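Local structure of prophage Pfl 6 Cro (2PIJ) at residues L23-Q27 and S28-Q32. The protein probably binds operator DNA through a helix-turn-helix as a dimeric Cro-type transcription factor encoded by a prophage. Residues are numbered along the deposited sequence; the frame is centred on the assembly and turned at random.
Sequences LGVNQ and SAISQ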
ATOM      1  N   LEU B  23      10.879  -2.226  13.248  1.00 29.52           N
ATOM      2  CA  LEU B  23      10.203  -3.081  12.278  1.00 30.20           C
ATOM      3  C   LEU B  23      10.603  -4.574  12.345  1.00 32.17           C
ATOM      4  O   LEU B  23       9.880  -5.429  11.791  1.00 33.95           O
ATOM      5  CB  LEU B  23      10.419  -2.544  10.873  1.00 27.15           C
ATOM      6  CG  LEU B  23       9.765  -1.193  10.563  1.00 24.04           C
ATOM      7  CD1 LEU B  23      10.344  -0.800   9.177  1.00 27.39           C
ATOM      8  CD2 LEU B  23       8.182  -1.171  10.655  1.00 24.12           C
ATOM      9  N   GLY B  24      11.710  -4.866  13.047  1.00 33.29           N
ATOM     10  CA  GLY B  24      12.308  -6.202  13.103  1.00 38.32           C
ATOM     11  C   GLY B  24      12.839  -6.583  11.729  1.00 39.49           C
ATOM     12  O   GLY B  24      12.682  -7.745  11.294  1.00 44.14           O
ATOM     13  N   VAL B  25      13.401  -5.610  11.014  1.00 36.22           N
ATOM     14  CA  VAL B  25      14.080  -5.881   9.741  1.00 37.73           C
ATOM     15  C   VAL B  25      15.606  -5.613   9.711  1.00 36.78           C
ATOM     16  O   VAL B  25      16.182  -4.908  10.583  1.00 34.87           O
ATOM     17  CB  VAL B  25      13.459  -5.156   8.520  1.00 36.58           C
ATOM     18  CG1 VAL B  25      11.964  -5.414   8.433  1.00 38.30           C
ATOM     19  CG2 VAL B  25      13.760  -3.660   8.523  1.00 34.11           C
ATOM     20  N   ASN B  26      16.230  -6.160   8.670  1.00 36.44           N
ATOM     21  CA  ASN B  26      17.642  -5.958   8.364  1.00 34.22           C
ATOM     22  C   ASN B  26      17.799  -4.508   8.018  1.00 33.45           C
ATOM     23  O   ASN B  26      17.112  -3.998   7.144  1.00 35.14           O
ATOM     24  CB  ASN B  26      18.082  -6.783   7.162  1.00 33.18           C
ATOM     25  CG  ASN B  26      19.614  -6.809   6.971  1.00 32.13           C
ATOM     26  OD1 ASN B  26      20.296  -5.786   7.083  1.00 31.88           O
ATOM     27  ND2 ASN B  26      20.151  -8.013   6.695  1.00 29.39           N
ATOM     28  N   GLN B  27      18.686  -3.838   8.733  1.00 34.91           N
ATOM     29  CA  GLN B  27      19.011  -2.473   8.425  1.00 35.45           C
ATOM     30  C   GLN B  27      19.230  -2.157   6.962  1.00 35.23           C
ATOM     31  O   GLN B  27      18.861  -1.062   6.494  1.00 34.90           O
ATOM     32  CB  GLN B  27      20.190  -1.982   9.255  1.00 37.21           C
ATOM     33  CG  GLN B  27      19.910  -0.619   9.721  1.00 41.91           C
ATOM     34  CD  GLN B  27      21.076   0.106  10.323  1.00 47.91           C
ATOM     35  OE1 GLN B  27      21.807  -0.446  11.159  1.00 47.68           O
ATOM     36  NE2 GLN B  27      21.237   1.385   9.936  1.00 45.87           N
ATOM     37  N   SER B  28      19.888  -3.085   6.253  1.00 32.83           N
ATOM     38  CA  SER B  28      20.215  -2.882   4.830  1.00 33.98           C
ATOM     39  C   SER B  28      18.964  -2.981   3.935  1.00 33.79           C
ATOM     40  O   SER B  28      18.993  -2.507   2.806  1.00 34.08           O
ATOM     41  CB  SER B  28      21.298  -3.837   4.360  1.00 35.76           C
ATOM     42  OG  SER B  28      20.921  -5.182   4.445  1.00 35.11           O
ATOM     43  N   ALA B  29      17.878  -3.571   4.430  1.00 33.11           N
ATOM     44  CA  ALA B  29      16.587  -3.479   3.697  1.00 35.25           C
ATOM     45  C   ALA B  29      16.103  -2.015   3.639  1.00 36.58           C
ATOM     46  O   ALA B  29      15.600  -1.545   2.616  1.00 38.07           O
ATOM     47  CB  ALA B  29      15.514  -4.362   4.344  1.00 37.72           C
ATOM     48  N   ILE B  30      16.285  -1.281   4.734  1.00 36.83           N
ATOM     49  CA  ILE B  30      15.942   0.171   4.810  1.00 37.97           C
ATOM     50  C   ILE B  30      16.739   0.986   3.838  1.00 38.60           C
ATOM     51  O   ILE B  30      16.162   1.797   3.098  1.00 37.37           O
ATOM     52  CB  ILE B  30      16.246   0.777   6.190  1.00 37.91           C
ATOM     53  CG1 ILE B  30      15.800  -0.201   7.294  1.00 38.90           C
ATOM     54  CG2 ILE B  30      15.629   2.216   6.332  1.00 40.43           C
ATOM     55  CD1 ILE B  30      14.408  -0.098   7.590  1.00 36.46           C
ATOM     56  N   SER B  31      18.061   0.758   3.866  1.00 38.13           N
ATOM     57  CA  SER B  31      18.964   1.351   2.923  1.00 41.99           C
ATOM     58  C   SER B  31      18.494   1.095   1.497  1.00 43.85           C
ATOM     59  O   SER B  31      18.356   2.042   0.713  1.00 46.98           O
ATOM     60  CB  SER B  31      20.369   0.801   3.112  1.00 42.16           C
ATOM     61  OG  SER B  31      21.005   1.453   4.173  1.00 45.44           O
ATOM     62  N   GLN B  32      18.224  -0.171   1.171  1.00 37.84           N
ATOM     63  CA  GLN B  32      17.739  -0.526  -0.163  1.00 41.66           C
ATOM     64  C   GLN B  32      16.434   0.219  -0.564  1.00 40.92           C
ATOM     65  O   GLN B  32      16.283   0.633  -1.723  1.00 44.28           O
ATOM     66  CB  GLN B  32      17.597  -2.045  -0.301  1.00 43.49           C
ATOM     67  CG  GLN B  32      17.379  -2.546  -1.735  1.00 50.86           C
ATOM     68  CD  GLN B  32      15.956  -2.243  -2.272  1.00 54.73           C
ATOM     69  OE1 GLN B  32      14.994  -2.202  -1.495  1.00 53.36           O
ATOM     70  NE2 GLN B  32      15.828  -2.037  -3.596  1.00 56.95           N
TER
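Asn26 caps the start of helix 27-35 by turning its side-chain amide back to the first turn, where OD1 meets Ser28. With CG anti to the backbone N (chi1 -169°), OD1 accepts two bonds: Ser28 N at 2.9 Å, nearly straight and tilted modestly from the amide plane, and Ser28 OG at 2.8 Å, well above that plane on the same face. This double grip from one residue restrains the exposed amide. Asn26 O takes Ala29 N at 2.9 Å in a bent i to i+3 bond, and Gln27 O to Ser31 N, 3.3 Å and straighter (166°), begins the alpha-helical pattern. This polar end is the solvent side. The packed side is apolar and belongs to buried Ile30, whose CD1 meets Val25 CG2 at 3.7 Å, the two side chains crossing at about a right angle. Leu23 CD1 only grazes Ile30 CD1, 4.4 Å away; the Leu23 side chain also rests on Val50 and Ala52 of strand 50-58, while Val25 packs on Pro59 of the second subunit. Gly24, with positive phi, is the C-prime residue of a Schellman motif ending helix 16-23. Schellman motif, short linker and Asn26 N-cap form the turn of a helix-turn-helix, with 27-35 probably the DNA-recognition helix.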